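Local atomic coordinates of denovo NTF2 (Synthetic construct, PDB entry 6W40), a protein that is a computationally designed protein of the NTF2-like fold, probably intended to carry a pocket, with no established natural function. Residues Gly22-Phe27 with Val67-Ile72; His28-Pro33 with Gly110-Val115; Pro33-Gln38 with Glu52-Glu57; Ile78-Val83 with Ile104-Asp109. One frame throughout, in Å; residues are numbered along the deposited sequence.

Four contacts show how a designed NTF2-like chain folds a curved sheet round its helices. F27 of contact 1 joins three of them: its ring packs on contact 2, with CZ 3.7 Å from V115 CG2, and on contact 3, with CE2 3.7 Å from V54 CG1. Contacts 2 and 3 share P33, and their centres are about 9 Å apart because strands 111-119 and 35-41 are neighbours in the sheet. On its other side strand 111-119 pairs with strand 100-108, which brings contact 4 to about 11 Å from contact 2, centre to centre. Contacts 1 and 4 lie about 17 Å apart between centres, on opposite sides of the chain's centre; in NTF2-like folds the pocket probably lies within the concave side of the sheet.

Contact 1. Residues Gly22-Phe27 with Val67-Ile72; sequences GDWDAF and VRNIRI
The indole of W24 meets I70 at about a right angle, joining the turn after helix 2-18 to strand 67-72 of the curved NTF2-like sheet. Contact is made by the six-membered part of the ring: CZ2 lies 3.6 Å from I70 CD1, with CH2 slightly farther from the same methyl. The W24 side chain leaves with CG anti to the carbonyl carbon (chi1 -70°), which carries the indole toward the strand, while K17 and L62 pack against it from two helices. N69 also crosses the indole nearly perpendicularly, its amide plane turned 64° from the ring. N69 OD1 sits at the ring edge, near its plane, but at 4.2 Å from W24 NE1 it makes no hydrogen bond; the amide nitrogen of N69 instead reaches L18 O in a weak one. R68 and N69 both face E89 and form a classic beta bulge in strand 67-72. Beside this bulge the turn fits closely because G22 has no side chain: its CA lies 3.1 Å from R68 O.

Contact 2. Residues His28-Pro33 with Gly110-Val115; sequences HEMADP and GKIKKV
K111 lies along the backbone of E29-D32, where a parallel beta bridge between A31 and I112 pairs the short strand 31-32 with the beginning of strand 111-119 in this NTF2-like sheet. Two backbone bonds make the bridge: I112 N donates a hydrogen bond to M30 O, 2.7 Å away, and D32 N binds I112 O at 2.8 Å. The K111 side chain starts beside this ladder, its CB 3.9 Å from D32 CB and also against M30 O. CG passes the same carbonyl at longer range. A bend at chi2 (-74°) then folds the chain back along the neighbouring backbone, so that CD comes within 3.3 Å of M30 O. CE continues to the preceding residue, 3.4 Å from E29 O, and after a second bend NZ ends 3.9 Å from that oxygen, near it but not bonded. Cutting the lysine back to an alanine removes CD and CE, which would probably uncover E29 O and the outer side of M30 O while the backbone bridge stayed. D32 and K113, on the two paired strands, carry opposite charges but both turn to D34: D32 OD1 accepts from D34 N, and K113 NZ bonds to D34 O. Between the two side chains the touch is through carbon, K113 CD lying 3.8 Å from D32 CG.

Contact 3. Residues Pro33-Gln38 with Glu52-Glu57; sequences PDVKFQ and EEVVEE
Strand 35-38, carrying V35 and F37, runs in roughly the same direction as helix 52-57, which brings V54 to meet them; the two axes are inclined by 37° and approach to 8.1 Å. F37 and V54 are the closest residues by backbone, and V35, F37, V54 and E57 all set out toward the opposite segment. V54 reaches across with both methyls. CG2 fits between the two strand side chains, 3.8 Å from V35 CG1 and 3.5 Å from F37 CB, and also touches V35 O at 3.4 Å. CG1 rests on F37, 3.6 Å from its CB and a little farther from CG. Since CG of F37 is anti to the backbone N (chi1 -172°), the ring extends along the helix toward its next turn. There CE2 meets the aliphatic part of E57, with CG at 4.1 Å; the two side chains cross at about a right angle, and the E57 carboxylate leads away to a long, weak ion pair with R48. The ring is enclosed further by L58 and L61 of the same helix and by V115 and I117 of the adjoining strand. Exchanging the phenylalanine for an alanine would probably open a gap among these four residues and leave E57 CG without the ring it rests against. Such a helix laid over a strongly curved sheet is characteristic of the cone-like NTF2 fold.

Contact 4. Residues Ile78-Val83 with Ile104-Asp109; sequences IGDKLV and IVIVVD
L82 lies alongside V105, both side chains pointing the same way, with CD2 3.9 Å from V105 CG2. CG of L82 stands anti to its backbone nitrogen (chi1 164°), which lays the isobutyl group beside V105 and against I14 and L18 of helix 2-18; I75 and L77 of the adjacent strand pack on it as well. The backbones beneath are a hydrogen-bonded antiparallel pair: L82 N reaches V105 O at 2.6 Å, and V105 N returns to L82 O at 2.9 Å, on a lone pair of that oxygen. This is part of the hairpin of strands 81-90 and 100-108, a central element of the curved NTF2-like sheet. On the face opposite L82, K81 pairs with I106 in the non-hydrogen-bonded manner, yet its side chain runs beside I104, its CG 3.8 Å from I104 CG2. The ladder extends into the type II' turn from I78 to K81, where G79 supplies the positive phi: D80 O accepts V107 N at 2.9 Å in a nearly straight bond. The D80 side chain lies beside that of I106, OD2 3.9 Å from CG2 of that isoleucine, while D80 CB sits 3.3 Å from V107 O.

Contact 1. Residues Gly22-Phe27 with Val67-Ile72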
loop_
_atom_site.group_PDB
_atom_site.type_symbol
_atom_site.label_atom_id
_atom_site.label_comp_id
_atom_site.label_asym_id
_atom_site.label_seq_id
_atom_site.Cartn_x
_atom_site.Cartn_y
_atom_site.Cartn_z
ATOM N N GLY A 22 6.166 -7.917 -3.080
ATOM C CA GLY A 22 4.973 -8.728 -2.986
ATOM C C GLY A 22 4.702 -9.055 -1.535
ATOM O O GLY A 22 3.653 -8.700 -0.988
ATOM N N ASP A 23 5.674 -9.713 -0.903
ATOM C CA ASP A 23 5.580 -10.146 0.492
ATOM C C ASP A 23 4.289 -10.914 0.752
ATOM O O ASP A 23 3.756 -10.907 1.864
ATOM C CB ASP A 23 5.708 -8.964 1.455
ATOM C CG ASP A 23 6.289 -9.372 2.795
ATOM O OD1 ASP A 23 6.721 -10.538 2.922
ATOM O OD2 ASP A 23 6.318 -8.533 3.718
ATOM N N TRP A 24 3.773 -11.580 -0.283
ATOM C CA TRP A 24 2.605 -12.433 -0.125
ATOM C C TRP A 24 2.922 -13.711 0.636
ATOM O O TRP A 24 1.996 -14.448 0.992
ATOM C CB TRP A 24 2.009 -12.758 -1.497
ATOM C CG TRP A 24 1.366 -11.570 -2.145
ATOM C CD1 TRP A 24 1.990 -10.578 -2.846
ATOM C CD2 TRP A 24 -0.029 -11.243 -2.144
ATOM N NE1 TRP A 24 1.070 -9.658 -3.284
ATOM C CE2 TRP A 24 -0.177 -10.043 -2.867
ATOM C CE3 TRP A 24 -1.167 -11.852 -1.606
ATOM C CZ2 TRP A 24 -1.418 -9.439 -3.064
ATOM C CZ3 TRP A 24 -2.398 -11.251 -1.806
ATOM C CH2 TRP A 24 -2.514 -10.057 -2.526
ATOM N N ASP A 25 4.203 -13.993 0.885
ATOM C CA ASP A 25 4.559 -15.042 1.830
ATOM C C ASP A 25 4.151 -14.664 3.247
ATOM O O ASP A 25 3.860 -15.543 4.066
ATOM C CB ASP A 25 6.062 -15.319 1.762
ATOM C CG ASP A 25 6.559 -15.497 0.339
ATOM O OD1 ASP A 25 5.726 -15.482 -0.591
ATOM O OD2 ASP A 25 7.786 -15.648 0.152
ATOM N N ALA A 26 4.116 -13.366 3.549
ATOM C CA ALA A 26 3.690 -12.867 4.850
ATOM C C ALA A 26 2.174 -12.844 5.010
ATOM O O ALA A 26 1.678 -12.328 6.017
ATOM C CB ALA A 26 4.260 -11.466 5.086
ATOM N N PHE A 27 1.429 -13.385 4.041
ATOM C CA PHE A 27 -0.019 -13.475 4.171
ATOM C C PHE A 27 -0.434 -14.380 5.323
ATOM O O PHE A 27 -1.527 -14.205 5.871
ATOM C CB PHE A 27 -0.629 -13.975 2.859
ATOM C CG PHE A 27 -2.129 -14.034 2.867
ATOM C CD1 PHE A 27 -2.878 -12.904 2.592
ATOM C CD2 PHE A 27 -2.791 -15.222 3.139
ATOM C CE1 PHE A 27 -4.260 -12.950 2.596
ATOM C CE2 PHE A 27 -4.175 -15.275 3.145
ATOM C CZ PHE A 27 -4.908 -14.137 2.872
ATOM N N VAL A 67 2.733 -14.099 -10.027
ATOM C CA VAL A 67 2.471 -12.755 -9.528
ATOM C C VAL A 67 3.623 -12.294 -8.649
ATOM O O VAL A 67 4.046 -13.001 -7.725
ATOM C CB VAL A 67 1.142 -12.720 -8.759
ATOM C CG1 VAL A 67 0.927 -11.349 -8.135
ATOM C CG2 VAL A 67 -0.010 -13.077 -9.680
ATOM N N ARG A 68 4.140 -11.101 -8.939
ATOM C CA ARG A 68 5.073 -10.410 -8.059
ATOM C C ARG A 68 4.375 -9.365 -7.199
ATOM O O ARG A 68 4.578 -9.326 -5.983
ATOM C CB ARG A 68 6.190 -9.755 -8.878
ATOM C CG ARG A 68 7.170 -10.739 -9.487
ATOM C CD ARG A 68 8.264 -10.014 -10.250
ATOM N NE ARG A 68 9.306 -10.925 -10.708
ATOM C CZ ARG A 68 10.359 -10.552 -11.426
ATOM N NH1 ARG A 68 10.511 -9.282 -11.773
ATOM N NH2 ARG A 68 11.261 -11.450 -11.801
ATOM N N ASN A 69 3.552 -8.518 -7.809
ATOM C CA ASN A 69 2.753 -7.541 -7.081
ATOM C C ASN A 69 1.516 -7.230 -7.918
ATOM O O ASN A 69 1.193 -7.949 -8.868
ATOM C CB ASN A 69 3.586 -6.291 -6.762
ATOM C CG ASN A 69 3.004 -5.475 -5.622
ATOM O OD1 ASN A 69 2.189 -5.970 -4.842
ATOM N ND2 ASN A 69 3.418 -4.218 -5.522
ATOM N N ILE A 70 0.820 -6.151 -7.567
ATOM C CA ILE A 70 -0.419 -5.755 -8.227
ATOM C C ILE A 70 -0.281 -4.299 -8.652
ATOM O O ILE A 70 -0.235 -3.402 -7.801
ATOM C CB ILE A 70 -1.641 -5.942 -7.318
ATOM C CG1 ILE A 70 -1.760 -7.400 -6.880
ATOM C CG2 ILE A 70 -2.911 -5.494 -8.029
ATOM C CD1 ILE A 70 -2.807 -7.631 -5.824
ATOM N N ARG A 71 -0.215 -4.063 -9.961
ATOM C CA ARG A 71 -0.221 -2.705 -10.495
ATOM C C ARG A 71 -1.586 -2.081 -10.236
ATOM O O ARG A 71 -2.567 -2.410 -10.909
ATOM C CB ARG A 71 0.105 -2.716 -11.985
ATOM C CG ARG A 71 0.038 -1.347 -12.641
ATOM C CD ARG A 71 1.054 -0.392 -12.036
ATOM N NE ARG A 71 2.426 -0.827 -12.282
ATOM C CZ ARG A 71 3.138 -0.482 -13.350
ATOM N NH1 ARG A 71 2.609 0.305 -14.278
ATOM N NH2 ARG A 71 4.380 -0.925 -13.491
ATOM N N ILE A 72 -1.648 -1.175 -9.265
ATOM C CA ILE A 72 -2.918 -0.680 -8.747
ATOM C C ILE A 72 -3.444 0.436 -9.638
ATOM O O ILE A 72 -2.706 1.360 -10.001
ATOM C CB ILE A 72 -2.753 -0.198 -7.298
ATOM C CG1 ILE A 72 -2.413 -1.378 -6.390
ATOM C CG2 ILE A 72 -4.009 0.513 -6.823
ATOM C CD1 ILE A 72 -2.108 -0.981 -4.974
#

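Contact 2. Residues His28-Pro33 with Gly110-Val115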
loop_
_atom_site.group_PDB
_atom_site.type_symbol
_atom_site.label_atom_id
_atom_site.label_comp_id
_atom_site.label_asym_id
_atom_site.label_seq_id
_atom_site.Cartn_x
_atom_site.Cartn_y
_atom_site.Cartn_z
ATOM N N HIS A 28 0.422 -15.332 5.708
ATOM C CA HIS A 28 0.068 -16.270 6.766
ATOM C C HIS A 28 0.048 -15.591 8.129
ATOM O O HIS A 28 -0.796 -15.910 8.975
ATOM C CB HIS A 28 1.046 -17.445 6.768
ATOM C CG HIS A 28 0.718 -18.509 7.772
ATOM N ND1 HIS A 28 1.075 -18.418 9.100
ATOM C CD2 HIS A 28 0.078 -19.695 7.637
ATOM C CE1 HIS A 28 0.665 -19.499 9.741
ATOM N NE2 HIS A 28 0.057 -20.289 8.875
ATOM N N GLU A 29 0.965 -14.650 8.360
ATOM C CA GLU A 29 1.058 -14.000 9.660
ATOM C C GLU A 29 -0.026 -12.952 9.876
ATOM O O GLU A 29 -0.262 -12.554 11.022
ATOM C CB GLU A 29 2.439 -13.358 9.833
ATOM C CG GLU A 29 2.672 -12.123 8.977
ATOM C CD GLU A 29 4.119 -11.665 8.991
ATOM O OE1 GLU A 29 5.007 -12.500 9.264
ATOM O OE2 GLU A 29 4.369 -10.468 8.733
ATOM N N MET A 30 -0.688 -12.500 8.813
ATOM C CA MET A 30 -1.742 -11.502 8.919
ATOM C C MET A 30 -3.132 -12.079 8.697
ATOM O O MET A 30 -4.119 -11.348 8.833
ATOM C CB MET A 30 -1.500 -10.365 7.922
ATOM C CG MET A 30 -0.167 -9.666 8.082
ATOM S SD MET A 30 0.146 -8.572 6.689
ATOM C CE MET A 30 -0.111 -9.710 5.330
ATOM N N ALA A 31 -3.240 -13.361 8.367
ATOM C CA ALA A 31 -4.529 -13.982 8.097
ATOM C C ALA A 31 -5.179 -14.445 9.394
ATOM O O ALA A 31 -4.523 -15.058 10.244
ATOM C CB ALA A 31 -4.364 -15.160 7.137
ATOM N N ASP A 32 -6.467 -14.141 9.543
ATOM C CA ASP A 32 -7.246 -14.681 10.645
ATOM C C ASP A 32 -7.264 -16.206 10.554
ATOM O O ASP A 32 -7.273 -16.767 9.454
ATOM C CB ASP A 32 -8.670 -14.120 10.606
ATOM C CG ASP A 32 -9.530 -14.593 11.769
ATOM O OD1 ASP A 32 -9.909 -15.782 11.799
ATOM O OD2 ASP A 32 -9.831 -13.769 12.658
ATOM N N PRO A 33 -7.240 -16.902 11.693
ATOM C CA PRO A 33 -7.331 -18.373 11.656
ATOM C C PRO A 33 -8.531 -18.891 10.879
ATOM O O PRO A 33 -8.465 -19.982 10.299
ATOM C CB PRO A 33 -7.415 -18.747 13.141
ATOM C CG PRO A 33 -6.709 -17.636 13.844
ATOM C CD PRO A 33 -7.006 -16.392 13.055
ATOM N N GLY A 110 -7.388 -6.543 13.351
ATOM C CA GLY A 110 -6.017 -6.545 12.890
ATOM C C GLY A 110 -5.609 -7.722 12.035
ATOM O O GLY A 110 -4.441 -7.798 11.638
ATOM N N LYS A 111 -6.521 -8.641 11.736
ATOM C CA LYS A 111 -6.219 -9.800 10.914
ATOM C C LYS A 111 -7.127 -9.819 9.693
ATOM O O LYS A 111 -8.264 -9.340 9.735
ATOM C CB LYS A 111 -6.377 -11.102 11.710
ATOM C CG LYS A 111 -5.282 -11.328 12.743
ATOM C CD LYS A 111 -3.979 -11.740 12.077
ATOM C CE LYS A 111 -2.815 -11.704 13.051
ATOM N NZ LYS A 111 -2.440 -10.308 13.414
ATOM N N ILE A 112 -6.607 -10.371 8.600
ATOM C CA ILE A 112 -7.381 -10.488 7.368
ATOM C C ILE A 112 -8.406 -11.601 7.562
ATOM O O ILE A 112 -8.046 -12.774 7.688
ATOM C CB ILE A 112 -6.482 -10.760 6.159
ATOM C CG1 ILE A 112 -5.450 -9.642 5.992
ATOM C CG2 ILE A 112 -7.321 -10.895 4.902
ATOM C CD1 ILE A 112 -4.496 -9.859 4.837
ATOM N N LYS A 113 -9.687 -11.232 7.590
ATOM C CA LYS A 113 -10.765 -12.187 7.810
ATOM C C LYS A 113 -11.353 -12.723 6.512
ATOM O O LYS A 113 -11.850 -13.855 6.489
ATOM C CB LYS A 113 -11.875 -11.545 8.651
ATOM C CG LYS A 113 -13.056 -12.463 8.953
ATOM C CD LYS A 113 -12.616 -13.729 9.678
ATOM C CE LYS A 113 -13.761 -14.726 9.795
ATOM N NZ LYS A 113 -14.217 -15.215 8.465
ATOM N N LYS A 114 -11.308 -11.949 5.429
ATOM C CA LYS A 114 -11.874 -12.400 4.166
ATOM C C LYS A 114 -11.116 -11.775 3.003
ATOM O O LYS A 114 -10.786 -10.587 3.033
ATOM C CB LYS A 114 -13.364 -12.053 4.073
ATOM C CG LYS A 114 -14.058 -12.618 2.848
ATOM C CD LYS A 114 -15.537 -12.281 2.855
ATOM C CE LYS A 114 -16.246 -12.917 1.677
ATOM N NZ LYS A 114 -17.699 -12.599 1.666
ATOM N N VAL A 115 -10.844 -12.590 1.985
ATOM C CA VAL A 115 -10.234 -12.139 0.740
ATOM C C VAL A 115 -11.113 -12.605 -0.411
ATOM O O VAL A 115 -11.511 -13.773 -0.459
ATOM C CB VAL A 115 -8.802 -12.678 0.562
ATOM C CG1 VAL A 115 -8.221 -12.215 -0.769
ATOM C CG2 VAL A 115 -7.917 -12.238 1.710
#

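Contact 3. Residues Pro33-Gln38 with Glu52-Glu57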
loop_
_atom_site.group_PDB
_atom_site.type_symbol
_atom_site.label_atom_id
_atom_site.label_comp_id
_atom_site.label_asym_id
_atom_site.label_seq_id
_atom_site.Cartn_x
_atom_site.Cartn_y
_atom_site.Cartn_z
ATOM N N PRO A 33 -7.240 -16.902 11.693
ATOM C CA PRO A 33 -7.331 -18.373 11.656
ATOM C C PRO A 33 -8.531 -18.891 10.879
ATOM O O PRO A 33 -8.465 -19.982 10.299
ATOM C CB PRO A 33 -7.415 -18.747 13.141
ATOM C CG PRO A 33 -6.709 -17.636 13.844
ATOM C CD PRO A 33 -7.006 -16.392 13.055
ATOM N N ASP A 34 -9.625 -18.135 10.847
ATOM C CA ASP A 34 -10.831 -18.498 10.113
ATOM C C ASP A 34 -11.026 -17.601 8.895
ATOM O O ASP A 34 -12.146 -17.201 8.572
ATOM C CB ASP A 34 -12.053 -18.431 11.023
ATOM C CG ASP A 34 -11.944 -19.357 12.217
ATOM O OD1 ASP A 34 -11.484 -20.504 12.042
ATOM O OD2 ASP A 34 -12.318 -18.939 13.331
ATOM N N VAL A 35 -9.932 -17.272 8.206
ATOM C CA VAL A 35 -10.011 -16.411 7.033
ATOM C C VAL A 35 -10.772 -17.124 5.921
ATOM O O VAL A 35 -10.625 -18.337 5.717
ATOM C CB VAL A 35 -8.601 -15.997 6.578
ATOM C CG1 VAL A 35 -7.753 -17.225 6.263
ATOM C CG2 VAL A 35 -8.671 -15.065 5.377
ATOM N N LYS A 36 -11.611 -16.375 5.211
ATOM C CA LYS A 36 -12.335 -16.887 4.059
ATOM C C LYS A 36 -11.696 -16.385 2.773
ATOM O O LYS A 36 -11.150 -15.280 2.717
ATOM C CB LYS A 36 -13.808 -16.474 4.097
ATOM C CG LYS A 36 -14.654 -17.270 5.067
ATOM C CD LYS A 36 -16.125 -16.944 4.898
ATOM C CE LYS A 36 -16.986 -17.901 5.697
ATOM N NZ LYS A 36 -16.745 -19.313 5.290
ATOM N N PHE A 37 -11.781 -17.208 1.730
ATOM C CA PHE A 37 -11.163 -16.908 0.444
ATOM C C PHE A 37 -12.070 -17.426 -0.657
ATOM O O PHE A 37 -12.385 -18.620 -0.690
ATOM C CB PHE A 37 -9.777 -17.550 0.341
ATOM C CG PHE A 37 -8.998 -17.133 -0.874
ATOM C CD1 PHE A 37 -9.169 -15.877 -1.431
ATOM C CD2 PHE A 37 -8.092 -18.002 -1.458
ATOM C CE1 PHE A 37 -8.448 -15.496 -2.547
ATOM C CE2 PHE A 37 -7.370 -17.628 -2.575
ATOM C CZ PHE A 37 -7.547 -16.372 -3.119
ATOM N N GLN A 38 -12.493 -16.537 -1.551
ATOM C CA GLN A 38 -13.265 -16.934 -2.720
ATOM C C GLN A 38 -12.637 -16.335 -3.968
ATOM O O GLN A 38 -12.367 -15.130 -4.018
ATOM C CB GLN A 38 -14.738 -16.521 -2.600
ATOM C CG GLN A 38 -14.984 -15.105 -2.120
ATOM C CD GLN A 38 -16.462 -14.763 -2.104
ATOM O OE1 GLN A 38 -16.965 -14.167 -1.150
ATOM N NE2 GLN A 38 -17.168 -15.141 -3.164
ATOM N N GLU A 52 -4.893 -22.391 6.698
ATOM C CA GLU A 52 -4.045 -23.286 5.917
ATOM C C GLU A 52 -4.643 -23.582 4.547
ATOM O O GLU A 52 -3.912 -23.647 3.552
ATOM C CB GLU A 52 -3.798 -24.584 6.687
ATOM C CG GLU A 52 -3.146 -24.381 8.048
ATOM C CD GLU A 52 -1.802 -23.680 7.960
ATOM O OE1 GLU A 52 -1.115 -23.822 6.926
ATOM O OE2 GLU A 52 -1.433 -22.982 8.928
ATOM N N GLU A 53 -5.965 -23.767 4.473
ATOM C CA GLU A 53 -6.609 -23.973 3.180
ATOM C C GLU A 53 -6.482 -22.739 2.295
ATOM O O GLU A 53 -6.293 -22.853 1.078
ATOM C CB GLU A 53 -8.081 -24.333 3.377
ATOM C CG GLU A 53 -8.343 -25.778 3.767
ATOM C CD GLU A 53 -8.470 -26.694 2.563
ATOM O OE1 GLU A 53 -7.634 -26.595 1.639
ATOM O OE2 GLU A 53 -9.416 -27.508 2.536
ATOM N N VAL A 54 -6.583 -21.550 2.890
ATOM C CA VAL A 54 -6.547 -20.318 2.111
ATOM C C VAL A 54 -5.141 -20.058 1.584
ATOM O O VAL A 54 -4.953 -19.737 0.404
ATOM C CB VAL A 54 -7.063 -19.138 2.956
ATOM C CG1 VAL A 54 -6.742 -17.816 2.281
ATOM C CG2 VAL A 54 -8.561 -19.272 3.188
ATOM N N VAL A 55 -4.133 -20.192 2.450
ATOM C CA VAL A 55 -2.760 -19.896 2.046
ATOM C C VAL A 55 -2.321 -20.824 0.919
ATOM O O VAL A 55 -1.711 -20.384 -0.063
ATOM C CB VAL A 55 -1.815 -19.982 3.259
ATOM C CG1 VAL A 55 -0.364 -20.012 2.807
ATOM C CG2 VAL A 55 -2.052 -18.804 4.193
ATOM N N GLU A 56 -2.636 -22.117 1.032
ATOM C CA GLU A 56 -2.267 -23.056 -0.022
ATOM C C GLU A 56 -2.956 -22.712 -1.337
ATOM O O GLU A 56 -2.341 -22.792 -2.408
ATOM C CB GLU A 56 -2.605 -24.484 0.407
ATOM C CG GLU A 56 -2.516 -25.506 -0.715
ATOM C CD GLU A 56 -2.798 -26.918 -0.242
ATOM O OE1 GLU A 56 -1.834 -27.643 0.082
ATOM O OE2 GLU A 56 -3.985 -27.301 -0.186
ATOM N N GLU A 57 -4.229 -22.315 -1.277
ATOM C CA GLU A 57 -4.949 -21.977 -2.500
ATOM C C GLU A 57 -4.450 -20.664 -3.090
ATOM O O GLU A 57 -4.247 -20.561 -4.306
ATOM C CB GLU A 57 -6.451 -21.906 -2.226
ATOM C CG GLU A 57 -7.292 -21.670 -3.470
ATOM C CD GLU A 57 -7.208 -22.821 -4.455
ATOM O OE1 GLU A 57 -7.063 -23.978 -4.010
ATOM O OE2 GLU A 57 -7.284 -22.567 -5.676
#

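Contact 4. Residues Ile78-Val83 with Ile104-Asp109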
loop_
_atom_site.group_PDB
_atom_site.type_symbol
_atom_site.label_atom_id
_atom_site.label_comp_id
_atom_site.label_asym_id
_atom_site.label_seq_id
_atom_site.Cartn_x
_atom_site.Cartn_y
_atom_site.Cartn_z
ATOM N N ILE A 78 -13.244 1.474 2.756
ATOM C CA ILE A 78 -14.609 1.595 3.254
ATOM C C ILE A 78 -14.700 0.919 4.614
ATOM O O ILE A 78 -15.080 -0.253 4.712
ATOM C CB ILE A 78 -15.618 0.985 2.266
ATOM C CG1 ILE A 78 -15.293 1.422 0.838
ATOM C CG2 ILE A 78 -17.035 1.393 2.639
ATOM C CD1 ILE A 78 -16.110 0.716 -0.216
ATOM N N GLY A 79 -14.347 1.650 5.667
ATOM C CA GLY A 79 -14.370 1.096 7.004
ATOM C C GLY A 79 -13.333 0.011 7.207
ATOM O O GLY A 79 -12.142 0.301 7.358
ATOM N N ASP A 80 -13.776 -1.248 7.208
ATOM C CA ASP A 80 -12.898 -2.392 7.418
ATOM C C ASP A 80 -12.654 -3.176 6.134
ATOM O O ASP A 80 -12.174 -4.313 6.187
ATOM C CB ASP A 80 -13.477 -3.311 8.495
ATOM C CG ASP A 80 -14.814 -3.909 8.098
ATOM O OD1 ASP A 80 -15.497 -3.324 7.231
ATOM O OD2 ASP A 80 -15.186 -4.964 8.656
ATOM N N LYS A 81 -12.970 -2.591 4.983
ATOM C CA LYS A 81 -12.887 -3.275 3.700
ATOM C C LYS A 81 -11.927 -2.534 2.782
ATOM O O LYS A 81 -12.024 -1.313 2.628
ATOM C CB LYS A 81 -14.265 -3.378 3.041
ATOM C CG LYS A 81 -14.246 -3.973 1.642
ATOM C CD LYS A 81 -15.615 -3.878 0.984
ATOM C CE LYS A 81 -16.679 -4.594 1.805
ATOM N NZ LYS A 81 -18.041 -4.441 1.217
ATOM N N LEU A 82 -11.007 -3.277 2.176
ATOM C CA LEU A 82 -10.136 -2.757 1.133
ATOM C C LEU A 82 -10.657 -3.219 -0.221
ATOM O O LEU A 82 -10.940 -4.407 -0.406
ATOM C CB LEU A 82 -8.699 -3.235 1.330
ATOM C CG LEU A 82 -7.811 -3.076 0.093
ATOM C CD1 LEU A 82 -7.382 -1.627 -0.082
ATOM C CD2 LEU A 82 -6.610 -4.013 0.141
ATOM N N VAL A 83 -10.790 -2.285 -1.159
ATOM C CA VAL A 83 -11.225 -2.593 -2.516
ATOM C C VAL A 83 -10.150 -2.100 -3.473
ATOM O O VAL A 83 -9.843 -0.902 -3.506
ATOM C CB VAL A 83 -12.586 -1.960 -2.846
ATOM C CG1 VAL A 83 -13.006 -2.331 -4.257
ATOM C CG2 VAL A 83 -13.636 -2.411 -1.843
ATOM N N ILE A 104 -10.764 -7.728 -2.829
ATOM C CA ILE A 104 -11.507 -7.206 -1.690
ATOM C C ILE A 104 -10.972 -7.879 -0.436
ATOM O O ILE A 104 -11.032 -9.108 -0.311
ATOM C CB ILE A 104 -13.018 -7.434 -1.842
ATOM C CG1 ILE A 104 -13.535 -6.672 -3.062
ATOM C CG2 ILE A 104 -13.752 -7.001 -0.579
ATOM C CD1 ILE A 104 -14.903 -7.103 -3.509
ATOM N N VAL A 105 -10.443 -7.077 0.484
ATOM C CA VAL A 105 -9.823 -7.570 1.708
ATOM C C VAL A 105 -10.583 -6.992 2.890
ATOM O O VAL A 105 -10.709 -5.768 3.015
ATOM C CB VAL A 105 -8.335 -7.198 1.783
ATOM C CG1 VAL A 105 -7.744 -7.645 3.113
ATOM C CG2 VAL A 105 -7.579 -7.812 0.616
ATOM N N ILE A 106 -11.084 -7.869 3.755
ATOM C CA ILE A 106 -11.812 -7.477 4.955
ATOM C C ILE A 106 -10.901 -7.713 6.150
ATOM O O ILE A 106 -10.406 -8.829 6.353
ATOM C CB ILE A 106 -13.128 -8.254 5.100
ATOM C CG1 ILE A 106 -14.026 -8.006 3.885
ATOM C CG2 ILE A 106 -13.840 -7.862 6.385
ATOM C CD1 ILE A 106 -15.354 -8.725 3.951
ATOM N N VAL A 107 -10.680 -6.667 6.940
ATOM C CA VAL A 107 -9.786 -6.718 8.091
ATOM C C VAL A 107 -10.634 -6.664 9.354
ATOM O O VAL A 107 -11.415 -5.723 9.548
ATOM C CB VAL A 107 -8.759 -5.577 8.060
ATOM C CG1 VAL A 107 -7.891 -5.609 9.307
ATOM C CG2 VAL A 107 -7.904 -5.676 6.807
ATOM N N VAL A 108 -10.486 -7.674 10.207
ATOM C CA VAL A 108 -11.211 -7.765 11.470
ATOM C C VAL A 108 -10.199 -8.007 12.579
ATOM O O VAL A 108 -9.470 -9.007 12.550
ATOM C CB VAL A 108 -12.269 -8.881 11.455
ATOM C CG1 VAL A 108 -12.911 -9.016 12.828
ATOM C CG2 VAL A 108 -13.323 -8.603 10.397
ATOM N N ASP A 109 -10.155 -7.094 13.552
ATOM C CA ASP A 109 -9.277 -7.207 14.719
ATOM C C ASP A 109 -7.815 -7.375 14.300
ATOM O O ASP A 109 -7.087 -8.231 14.807
ATOM C CB ASP A 109 -9.733 -8.346 15.636
ATOM C CG ASP A 109 -9.053 -8.316 16.993
ATOM O OD1 ASP A 109 -8.204 -9.193 17.256
ATOM O OD2 ASP A 109 -9.353 -7.401 17.789
#